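Long-range contacts in Sodium/calcium exchanger regulatory protein 1 (Loligo pealei, PDB 3PPT), which binds and may transport fatty acids such as palmitoleate, also binds phosphoinositides, and when phosphorylated stimulates the optic nerve sodium/calcium exchanger: residues A[36-41]-A[52-57]; A[14-19]-A[121-125]; A[3-8]-A[106-112]. All coordinates share one frame; numbering follows the deposited sequence. Where two conformers were deposited one is given.

Contact 1. Residues A[36-41]-A[52-57]; sequences ATPTQE and KTSTTF. With PAM (palmitoleic acid), chain B.
Q40 and T53 sit opposite each other as a non-hydrogen-bonded antiparallel pair, their side chains running together into the pocket that holds palmitoleic acid. From CB to its tip, Q40 runs inward beside T53. Its CB passes the carbonyl of K52; CG lies alongside the T53 hydroxyl, 3.6 Å from OG1, and also meets the T53 methyl. Because the chain is extended beyond CG (chi2 -172°), CD carries the amide on past T53 to the ligand head, where NE2 comes within 2.9 Å of carboxylate atom O1. The other amide atom, OE1, accepts from R105, while NE2 also has a weak hydrogen bond with Y127. Here strands 39-45 and 48-54 form a β-hairpin in the barrel of the fatty-acid-binding proteins. The flanking pairs are hydrogen-bonded: T39 N to S54 O and S54 N to T39 O (2.9 Å) on one side of Q40-T53, E41 N to K52 O and K52 N to E41 O on the other. On the outer face, which carries T39, S54, E41 and K52, one water touches four groups: the hydroxyls of T39 and S54, E41 OE1 and K52 O. The K52 ammonium turns away to a salt bridge with D61. Beyond the strands A36 CB packs at the edge of the F57 ring, 3.8 Å from CE2, and the CE1 side of that ring meets the fatty-acid chain, 3.6 Å from C12. T55 OG1 accepts from F57 N in an ST turn, lies over the centre of one ring face and is also hydrogen-bonded to K58 O.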
loop_
_atom_site.group_PDB
_atom_site.type_symbol
_atom_site.label_atom_id
_atom_site.label_comp_id
_atom_site.label_asym_id
_atom_site.label_seq_id
_atom_site.Cartn_x
_atom_site.Cartn_y
_atom_site.Cartn_z
ATOM N N ALA A 36 -7.342 -12.451 0.433
ATOM C CA ALA A 36 -5.890 -12.540 0.341
ATOM C C ALA A 36 -5.187 -12.256 1.663
ATOM O O ALA A 36 -5.709 -11.550 2.531
ATOM C CB ALA A 36 -5.372 -11.590 -0.733
ATOM N N THR A 37 -3.970 -12.772 1.776
ATOM C CA THR A 37 -3.077 -12.445 2.881
ATOM C C THR A 37 -1.772 -11.950 2.271
ATOM O O THR A 37 -0.780 -12.670 2.224
ATOM C CB THR A 37 -2.814 -13.670 3.784
ATOM O OG1 THR A 37 -4.066 -14.260 4.150
ATOM C CG2 THR A 37 -2.058 -13.255 5.045
ATOM N N PRO A 38 -1.766 -10.702 1.799
ATOM C CA PRO A 38 -0.598 -10.215 1.064
ATOM C C PRO A 38 0.642 -10.035 1.918
ATOM O O PRO A 38 0.572 -9.810 3.136
ATOM C CB PRO A 38 -1.053 -8.843 0.562
ATOM C CG PRO A 38 -2.133 -8.440 1.519
ATOM C CD PRO A 38 -2.849 -9.706 1.845
ATOM N N THR A 39 1.784 -10.122 1.254
ATOM C CA THR A 39 3.032 -9.674 1.844
ATOM C C THR A 39 3.453 -8.377 1.166
ATOM O O THR A 39 3.155 -8.149 -0.013
ATOM C CB THR A 39 4.164 -10.686 1.679
ATOM O OG1 THR A 39 4.452 -10.868 0.285
ATOM C CG2 THR A 39 3.783 -12.013 2.337
ATOM N N GLN A 40 4.171 -7.545 1.908
ATOM C CA GLN A 40 4.854 -6.396 1.329
ATOM C C GLN A 40 6.329 -6.508 1.649
ATOM O O GLN A 40 6.714 -6.776 2.799
ATOM C CB GLN A 40 4.304 -5.074 1.860
ATOM C CG GLN A 40 2.905 -4.761 1.340
ATOM C CD GLN A 40 2.435 -3.361 1.705
ATOM O OE1 GLN A 40 3.251 -2.446 1.855
ATOM N NE2 GLN A 40 1.117 -3.179 1.832
ATOM N N GLU A 41 7.154 -6.286 0.637
ATOM C CA GLU A 41 8.590 -6.234 0.821
ATOM C C GLU A 41 9.063 -4.867 0.405
ATOM O O GLU A 41 8.872 -4.451 -0.741
ATOM C CB GLU A 41 9.253 -7.318 0.004
ATOM C CG GLU A 41 9.014 -8.660 0.622
ATOM C CD GLU A 41 9.421 -9.785 -0.274
ATOM O OE1 GLU A 41 8.694 -10.018 -1.260
ATOM O OE2 GLU A 41 10.458 -10.432 0.010
ATOM N N LYS A 52 7.177 -4.284 -3.119
ATOM C CA LYS A 52 6.567 -5.416 -3.809
ATOM C C LYS A 52 5.439 -5.951 -2.944
ATOM O O LYS A 52 5.662 -6.343 -1.795
ATOM C CB LYS A 52 7.596 -6.528 -4.074
ATOM C CG LYS A 52 6.973 -7.761 -4.734
ATOM C CD LYS A 52 7.948 -8.934 -4.870
ATOM C CE LYS A 52 9.082 -8.633 -5.811
ATOM N NZ LYS A 52 8.629 -8.525 -7.221
ATOM N N THR A 53 4.228 -5.967 -3.494
ATOM C CA THR A 53 3.076 -6.511 -2.778
ATOM C C THR A 53 2.644 -7.770 -3.495
ATOM O O THR A 53 2.314 -7.717 -4.679
ATOM C CB THR A 53 1.893 -5.516 -2.725
ATOM O OG1 THR A 53 2.353 -4.262 -2.196
ATOM C CG2 THR A 53 0.782 -6.060 -1.839
ATOM N N SER A 54 2.665 -8.894 -2.782
ATOM C CA SER A 54 2.462 -10.209 -3.400
ATOM C C SER A 54 1.246 -10.926 -2.837
ATOM O O SER A 54 1.018 -10.911 -1.629
ATOM C CB SER A 54 3.689 -11.101 -3.154
ATOM O OG SER A 54 4.904 -10.529 -3.623
ATOM N N THR A 55 0.481 -11.568 -3.718
ATOM C CA THR A 55 -0.593 -12.481 -3.336
ATOM C C THR A 55 -0.515 -13.701 -4.251
ATOM O O THR A 55 0.310 -13.744 -5.156
ATOM C CB THR A 55 -1.990 -11.844 -3.523
ATOM O OG1 THR A 55 -2.229 -11.632 -4.923
ATOM C CG2 THR A 55 -2.123 -10.521 -2.757
ATOM N N THR A 56 -1.415 -14.659 -4.063
ATOM C CA THR A 56 -1.405 -15.844 -4.915
ATOM C C THR A 56 -1.873 -15.568 -6.340
ATOM O O THR A 56 -1.633 -16.390 -7.225
ATOM C CB THR A 56 -2.271 -16.970 -4.341
ATOM O OG1 THR A 56 -3.640 -16.552 -4.286
ATOM C CG2 THR A 56 -1.797 -17.382 -2.962
ATOM N N PHE A 57 -2.549 -14.436 -6.557
ATOM C CA PHE A 57 -3.188 -14.155 -7.846
ATOM C C PHE A 57 -2.644 -12.916 -8.554
ATOM O O PHE A 57 -2.901 -12.739 -9.736
ATOM C CB PHE A 57 -4.711 -14.028 -7.684
ATOM C CG PHE A 57 -5.127 -12.944 -6.734
ATOM C CD1 PHE A 57 -5.371 -11.651 -7.183
ATOM C CD2 PHE A 57 -5.259 -13.216 -5.382
ATOM C CE1 PHE A 57 -5.745 -10.648 -6.292
ATOM C CE2 PHE A 57 -5.620 -12.228 -4.494
ATOM C CZ PHE A 57 -5.865 -10.939 -4.945
HETATM C C1 PAM B . -2.560 -3.661 0.774
HETATM O O1 PAM B . -1.381 -3.491 0.372
HETATM O O2 PAM B . -2.811 -4.339 1.798
HETATM C C2 PAM B . -3.726 -3.040 0.022
HETATM C C3 PAM B . -3.345 -2.465 -1.336
HETATM C C4 PAM B . -4.574 -1.919 -2.059
HETATM C C5 PAM B . -4.206 -1.488 -3.478
HETATM C C6 PAM B . -5.360 -0.892 -4.279
HETATM C C7 PAM B . -6.553 -1.835 -4.379
HETATM C C8 PAM B . -6.177 -3.128 -5.088
HETATM C C9 PAM B . -7.368 -4.050 -5.136
HETATM C C10 PAM B . -7.302 -5.261 -5.694
HETATM C C11 PAM B . -6.033 -5.800 -6.310
HETATM C C12 PAM B . -5.629 -7.077 -5.588
HETATM C C13 PAM B . -4.428 -6.862 -4.683
HETATM C C14 PAM B . -3.154 -6.712 -5.503
HETATM C C15 PAM B . -1.947 -6.619 -4.580
HETATM C C16 PAM B . -0.791 -7.431 -5.112
HETATM O O HOH W 1 -2.682 -14.105 -0.877
HETATM O O HOH W 2 5.995 -9.239 -1.385
#

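Contact 2. Residues A[14-19]-A[121-125]. With PAM (palmitoleic acid), chain B.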
loop_
_atom_site.group_PDB
_atom_site.type_symbol
_atom_site.label_atom_id
_atom_site.label_comp_id
_atom_site.label_asym_id
_atom_site.label_seq_id
_atom_site.Cartn_x
_atom_site.Cartn_y
_atom_site.Cartn_z
ATOM N N GLU A 14 -9.643 -3.642 8.169
ATOM C CA GLU A 14 -10.930 -3.028 8.439
ATOM C C GLU A 14 -11.329 -2.143 7.259
ATOM O O GLU A 14 -10.556 -1.268 6.847
ATOM C CB GLU A 14 -10.836 -2.166 9.701
ATOM C CG GLU A 14 -12.096 -1.411 10.063
ATOM C CD GLU A 14 -11.921 -0.606 11.335
ATOM O OE1 GLU A 14 -12.391 -1.067 12.397
ATOM O OE2 GLU A 14 -11.307 0.481 11.273
ATOM N N ASN A 15 -12.509 -2.427 6.709
ATOM C CA ASN A 15 -13.152 -1.610 5.674
ATOM C C ASN A 15 -12.480 -1.654 4.297
ATOM O O ASN A 15 -12.643 -0.739 3.495
ATOM C CB ASN A 15 -13.331 -0.157 6.142
ATOM C CG ASN A 15 -14.589 0.481 5.595
ATOM O OD1 ASN A 15 -15.587 -0.197 5.333
ATOM N ND2 ASN A 15 -14.555 1.797 5.433
ATOM N N PHE A 16 -11.746 -2.725 4.016
ATOM C CA PHE A 16 -11.099 -2.876 2.710
ATOM C C PHE A 16 -12.112 -3.039 1.576
ATOM O O PHE A 16 -11.899 -2.530 0.479
ATOM C CB PHE A 16 -10.114 -4.047 2.742
ATOM C CG PHE A 16 -9.215 -4.150 1.528
ATOM C CD1 PHE A 16 -8.582 -3.036 0.995
ATOM C CD2 PHE A 16 -8.953 -5.391 0.973
ATOM C CE1 PHE A 16 -7.719 -3.167 -0.093
ATOM C CE2 PHE A 16 -8.103 -5.518 -0.107
ATOM C CZ PHE A 16 -7.487 -4.406 -0.643
ATOM N N ASP A 17 -13.219 -3.734 1.832
ATOM C CA ASP A 17 -14.207 -3.936 0.775
ATOM C C ASP A 17 -14.798 -2.591 0.308
ATOM O O ASP A 17 -14.925 -2.345 -0.896
ATOM C CB ASP A 17 -15.313 -4.898 1.223
ATOM C CG ASP A 17 -16.143 -5.412 0.059
ATOM O OD1 ASP A 17 -15.547 -5.833 -0.959
ATOM O OD2 ASP A 17 -17.386 -5.398 0.166
ATOM N N ASP A 18 -15.148 -1.721 1.252
ATOM C CA ASP A 18 -15.662 -0.407 0.873
ATOM C C ASP A 18 -14.605 0.440 0.147
ATOM O O ASP A 18 -14.945 1.180 -0.774
ATOM C CB ASP A 18 -16.240 0.337 2.081
ATOM C CG ASP A 18 -17.697 -0.027 2.352
ATOM O OD1 ASP A 18 -18.249 -0.905 1.648
ATOM O OD2 ASP A 18 -18.299 0.567 3.264
ATOM N N TYR A 19 -13.336 0.323 0.548
ATOM C CA TYR A 19 -12.251 0.989 -0.164
ATOM C C TYR A 19 -12.248 0.525 -1.631
ATOM O O TYR A 19 -12.237 1.341 -2.567
ATOM C CB TYR A 19 -10.882 0.737 0.503
ATOM C CG TYR A 19 -9.775 1.394 -0.295
ATOM C CD1 TYR A 19 -9.419 2.717 -0.061
ATOM C CD2 TYR A 19 -9.123 0.711 -1.323
ATOM C CE1 TYR A 19 -8.455 3.336 -0.819
ATOM C CE2 TYR A 19 -8.162 1.327 -2.088
ATOM C CZ TYR A 19 -7.833 2.639 -1.832
ATOM O OH TYR A 19 -6.884 3.264 -2.598
ATOM N N VAL A 121 -14.070 7.147 2.560
ATOM C CA VAL A 121 -13.779 5.827 3.088
ATOM C C VAL A 121 -12.383 5.814 3.692
ATOM O O VAL A 121 -11.436 6.350 3.106
ATOM C CB VAL A 121 -13.853 4.763 1.977
ATOM C CG1 VAL A 121 -13.324 3.422 2.478
ATOM C CG2 VAL A 121 -15.274 4.626 1.472
ATOM N N VAL A 122 -12.267 5.217 4.873
ATOM C CA VAL A 122 -10.968 4.968 5.482
ATOM C C VAL A 122 -10.843 3.482 5.754
ATOM O O VAL A 122 -11.741 2.869 6.337
ATOM C CB VAL A 122 -10.776 5.744 6.799
ATOM C CG1 VAL A 122 -9.376 5.507 7.351
ATOM C CG2 VAL A 122 -11.035 7.238 6.591
ATOM N N CYS A 123 -9.737 2.904 5.300
ATOM C CA CYS A 123 -9.467 1.490 5.506
ATOM C C CYS A 123 -8.156 1.364 6.262
ATOM O O CYS A 123 -7.192 2.069 5.956
ATOM C CB CYS A 123 -9.395 0.773 4.151
ATOM S SG CYS A 123 -8.557 -0.836 4.160
ATOM N N THR A 124 -8.125 0.478 7.251
ATOM C CA THR A 124 -6.915 0.266 8.038
ATOM C C THR A 124 -6.477 -1.174 7.904
ATOM O O THR A 124 -7.242 -2.088 8.197
ATOM C CB THR A 124 -7.136 0.580 9.531
ATOM O OG1 THR A 124 -7.499 1.954 9.672
ATOM C CG2 THR A 124 -5.863 0.326 10.348
ATOM N N ARG A 125 -5.229 -1.372 7.491
ATOM C CA ARG A 125 -4.654 -2.701 7.343
ATOM C C ARG A 125 -3.340 -2.786 8.095
ATOM O O ARG A 125 -2.428 -1.977 7.887
ATOM C CB ARG A 125 -4.497 -3.056 5.866
ATOM C CG ARG A 125 -5.845 -3.414 5.264
ATOM C CD ARG A 125 -5.855 -3.372 3.779
ATOM N NE ARG A 125 -5.121 -4.450 3.122
ATOM C CZ ARG A 125 -5.612 -5.667 2.921
ATOM N NH1 ARG A 125 -6.801 -5.998 3.417
ATOM N NH2 ARG A 125 -4.903 -6.553 2.238
HETATM C C1 PAM B . -2.560 -3.661 0.774
HETATM O O1 PAM B . -1.381 -3.491 0.372
HETATM O O2 PAM B . -2.811 -4.339 1.798
HETATM C C2 PAM B . -3.726 -3.040 0.022
HETATM C C3 PAM B . -3.345 -2.465 -1.336
HETATM C C4 PAM B . -4.574 -1.919 -2.059
HETATM C C5 PAM B . -4.206 -1.488 -3.478
HETATM C C6 PAM B . -5.360 -0.892 -4.279
HETATM C C7 PAM B . -6.553 -1.835 -4.379
HETATM C C8 PAM B . -6.177 -3.128 -5.088
HETATM C C9 PAM B . -7.368 -4.050 -5.136
HETATM C C10 PAM B . -7.302 -5.261 -5.694
HETATM C C11 PAM B . -6.033 -5.800 -6.310
HETATM C C12 PAM B . -5.629 -7.077 -5.588
HETATM C C13 PAM B . -4.428 -6.862 -4.683
HETATM C C14 PAM B . -3.154 -6.712 -5.503
HETATM C C15 PAM B . -1.947 -6.619 -4.580
HETATM C C16 PAM B . -0.791 -7.431 -5.112
HETATM O O HOH W 3 -12.515 2.512 8.779
HETATM O O HOH W 4 -10.276 2.035 9.505
#
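The guanidinium of R125 lies flat on the ring of F16, planes 25° apart, in a cation-pi stack with CZ 3.9 Å from the ring centroid. NH1 comes nearest, over CD2, and the aliphatic CD adds a CH-pi contact on the same face. A bend at chi3 (72°) turns the guanidinium so that its edge meets the fatty-acid carboxylate in plane: NE donates to palmitoleic acid O2 at 2.7 Å and NH2 adds a weak bond to the same oxygen. S13 takes NH1. C123 SG packs on F16 CB at 3.8 Å and approaches the ring obliquely, a sulfur-aromatic contact, and Y19 CB packs on C123 CB. V121 CG1 packs on N15 ND2, 3.6 Å away, and on Y19 N. Here helix 16-23, part of the helical lid of this family, closes against strand 121-130 of the barrel. The other side is looser and wetter. E14 and T124 form a hydrogen-bonded antiparallel pair, but their side chains stay 4.4 Å apart (E14 OE2 to T124 OG1), bridged by a water. N15 ND2 donates to V122 O, 3.1 Å away and above the carbonyl plane, and a second water donates to that oxygen at 2.6 Å.

Contact 3. Residues A[3-8]-A[106-112]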
loop_
_atom_site.group_PDB
_atom_site.type_symbol
_atom_site.label_atom_id
_atom_site.label_comp_id
_atom_site.label_asym_id
_atom_site.label_seq_id
_atom_site.Cartn_x
_atom_site.Cartn_y
_atom_site.Cartn_z
ATOM N N ASP A 3 12.329 2.479 9.095
ATOM C CA ASP A 3 12.038 1.147 9.611
ATOM C C ASP A 3 10.931 0.398 8.867
ATOM O O ASP A 3 10.606 -0.740 9.200
ATOM C CB ASP A 3 11.762 1.173 11.116
ATOM C CG ASP A 3 10.666 2.154 11.519
ATOM O OD1 ASP A 3 10.087 1.923 12.602
ATOM O OD2 ASP A 3 10.381 3.143 10.797
ATOM N N LEU A 4 10.344 1.020 7.848
ATOM C CA LEU A 4 9.407 0.312 6.984
ATOM C C LEU A 4 10.116 -0.752 6.154
ATOM O O LEU A 4 9.483 -1.668 5.653
ATOM C CB LEU A 4 8.652 1.303 6.084
ATOM C CG LEU A 4 7.531 2.074 6.783
ATOM C CD1 LEU A 4 7.094 3.256 5.926
ATOM C CD2 LEU A 4 6.341 1.158 7.120
ATOM N N ALA A 5 11.437 -0.638 6.030
ATOM C CA ALA A 5 12.205 -1.639 5.294
ATOM C C ALA A 5 12.018 -3.028 5.887
ATOM O O ALA A 5 11.992 -3.202 7.110
ATOM C CB ALA A 5 13.701 -1.278 5.284
ATOM N N GLY A 6 11.885 -4.007 5.004
ATOM C CA GLY A 6 11.835 -5.405 5.397
ATOM C C GLY A 6 10.631 -6.093 4.792
ATOM O O GLY A 6 10.095 -5.651 3.770
ATOM N N LYS A 7 10.200 -7.178 5.424
ATOM C CA LYS A 7 9.075 -7.955 4.922
ATOM C C LYS A 7 7.943 -7.957 5.935
ATOM O O LYS A 7 8.173 -8.012 7.151
ATOM C CB LYS A 7 9.527 -9.385 4.603
ATOM C CG LYS A 7 8.428 -10.261 4.041
ATOM C CD LYS A 7 8.980 -11.578 3.530
ATOM C CE LYS A 7 7.875 -12.376 2.887
ATOM N NZ LYS A 7 8.409 -13.656 2.370
ATOM N N TRP A 8 6.718 -7.903 5.418
ATOM C CA TRP A 8 5.514 -7.718 6.212
ATOM C C TRP A 8 4.439 -8.660 5.696
ATOM O O TRP A 8 4.367 -8.906 4.495
ATOM C CB TRP A 8 5.005 -6.281 6.027
ATOM C CG TRP A 8 5.988 -5.251 6.463
ATOM C CD1 TRP A 8 6.860 -4.543 5.679
ATOM C CD2 TRP A 8 6.200 -4.808 7.805
ATOM N NE1 TRP A 8 7.600 -3.678 6.462
ATOM C CE2 TRP A 8 7.213 -3.826 7.768
ATOM C CE3 TRP A 8 5.623 -5.143 9.034
ATOM C CZ2 TRP A 8 7.667 -3.182 8.923
ATOM C CZ3 TRP A 8 6.069 -4.506 10.174
ATOM C CH2 TRP A 8 7.082 -3.534 10.111
ATOM N N GLU A 106 3.162 3.399 8.337
ATOM C CA GLU A 106 4.087 3.737 9.408
ATOM C C GLU A 106 4.147 2.576 10.378
ATOM O O GLU A 106 3.175 1.847 10.546
ATOM C CB GLU A 106 3.692 5.029 10.122
ATOM C CG GLU A 106 2.518 4.925 11.073
ATOM C CD GLU A 106 2.280 6.229 11.845
ATOM O OE1 GLU A 106 3.240 6.806 12.404
ATOM O OE2 GLU A 106 1.126 6.686 11.890
ATOM N N VAL A 107 5.300 2.411 11.017
ATOM C CA VAL A 107 5.466 1.342 11.996
ATOM C C VAL A 107 5.188 1.880 13.390
ATOM O O VAL A 107 5.755 2.901 13.808
ATOM C CB VAL A 107 6.872 0.711 11.944
ATOM C CG1 VAL A 107 6.939 -0.522 12.854
ATOM C CG2 VAL A 107 7.214 0.324 10.525
ATOM N N LYS A 108 4.267 1.210 14.078
ATOM C CA LYS A 108 3.852 1.576 15.424
ATOM C C LYS A 108 3.818 0.301 16.246
ATOM O O LYS A 108 3.175 -0.672 15.845
ATOM C CB LYS A 108 2.452 2.189 15.403
ATOM C CG LYS A 108 2.257 3.271 14.355
ATOM C CD LYS A 108 0.839 3.826 14.377
ATOM N N ASP A 109 4.510 0.301 17.385
ATOM C CA ASP A 109 4.567 -0.871 18.255
ATOM C C ASP A 109 4.988 -2.130 17.476
ATOM O O ASP A 109 4.484 -3.226 17.725
ATOM C CB ASP A 109 3.220 -1.073 18.966
ATOM C CG ASP A 109 3.340 -1.897 20.247
ATOM O OD1 ASP A 109 4.439 -1.944 20.843
ATOM O OD2 ASP A 109 2.325 -2.491 20.671
ATOM N N GLY A 110 5.905 -1.954 16.524
ATOM C CA GLY A 110 6.472 -3.069 15.773
ATOM C C GLY A 110 5.717 -3.530 14.533
ATOM O O GLY A 110 6.214 -4.350 13.772
ATOM N N LYS A 111 4.520 -2.990 14.346
ATOM C CA LYS A 111 3.603 -3.372 13.272
ATOM C C LYS A 111 3.395 -2.258 12.270
ATOM O O LYS A 111 3.343 -1.090 12.636
ATOM C CB LYS A 111 2.266 -3.788 13.850
ATOM C CG LYS A 111 2.419 -4.997 14.723
ATOM C CD LYS A 111 1.124 -5.675 15.013
ATOM C CE LYS A 111 1.397 -6.913 15.848
ATOM N NZ LYS A 111 0.156 -7.436 16.423
ATOM N N MET A 112 3.282 -2.622 10.998
ATOM C CA MET A 112 3.058 -1.613 9.976
ATOM C C MET A 112 1.575 -1.346 9.843
ATOM O O MET A 112 0.801 -2.251 9.528
ATOM C CB MET A 112 3.649 -2.053 8.641
ATOM C CG MET A 112 3.428 -1.016 7.546
ATOM S SD MET A 112 4.171 -1.390 5.935
ATOM C CE MET A 112 3.235 -2.827 5.416
HETATM O O HOH W 5 7.654 3.790 10.248
#
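M112 lies across one face of the W8 indole, its chain crossing the ring obliquely. CB stands over the six-membered ring, 3.7 Å from its centroid, and SD over the five-membered ring, 4.1 Å from that centroid and 7° off the normal, a Met-aromatic contact. CG is anti to the backbone N (chi1 180°), which runs the chain along the indole, and the bend at chi3 brings CE back to W8 CG. L4 meets the thioether at about a right angle, its CD2 3.6 Å from M112 SD; L4 and V107 point opposite ways in passing, the same methyl against V107 CG2. V107 CG2 also approaches W8 CZ2 obliquely. G110 O lies in the indole plane, 3.6 Å from CZ3; it belongs to the type I' turn that joins strands 101-108 and 111-118. At one end of the barrel the 3-10 segment and the start of strand 6-14 pack against this hairpin. The indole is fixed in its own plane by W8 NE1 to L4 O, 2.9 Å and nearly straight. No direct hydrogen bond joins 3-8 to 106-112, though a water links D3 OD2 to V107 N, consistent with cohesion mainly by dispersion among sulfur, methyls and indole.

The three contacts sit at different places round one barrel, with centres about 17 Å (1 and 2), 16 Å (1 and 3) and 19 Å (2 and 3) apart. Contacts 1 and 2 both touch palmitoleic acid and meet beside its head, where P38 CG packs 3.4 Å from R125 NH2; Y127, on the same strand as R125, also bonds the carboxylate. Contact 1 runs into contact 3 through neighbouring strands: W8 N is 2.9 Å from Q40 O, a probable hydrogen bond, and M112 CE packs on Q40 OE1. Contact 3 does not reach the ligand, the M112 side chain and ligand being about 7 Å apart at their nearest atoms, but lies behind Q40 and Y127.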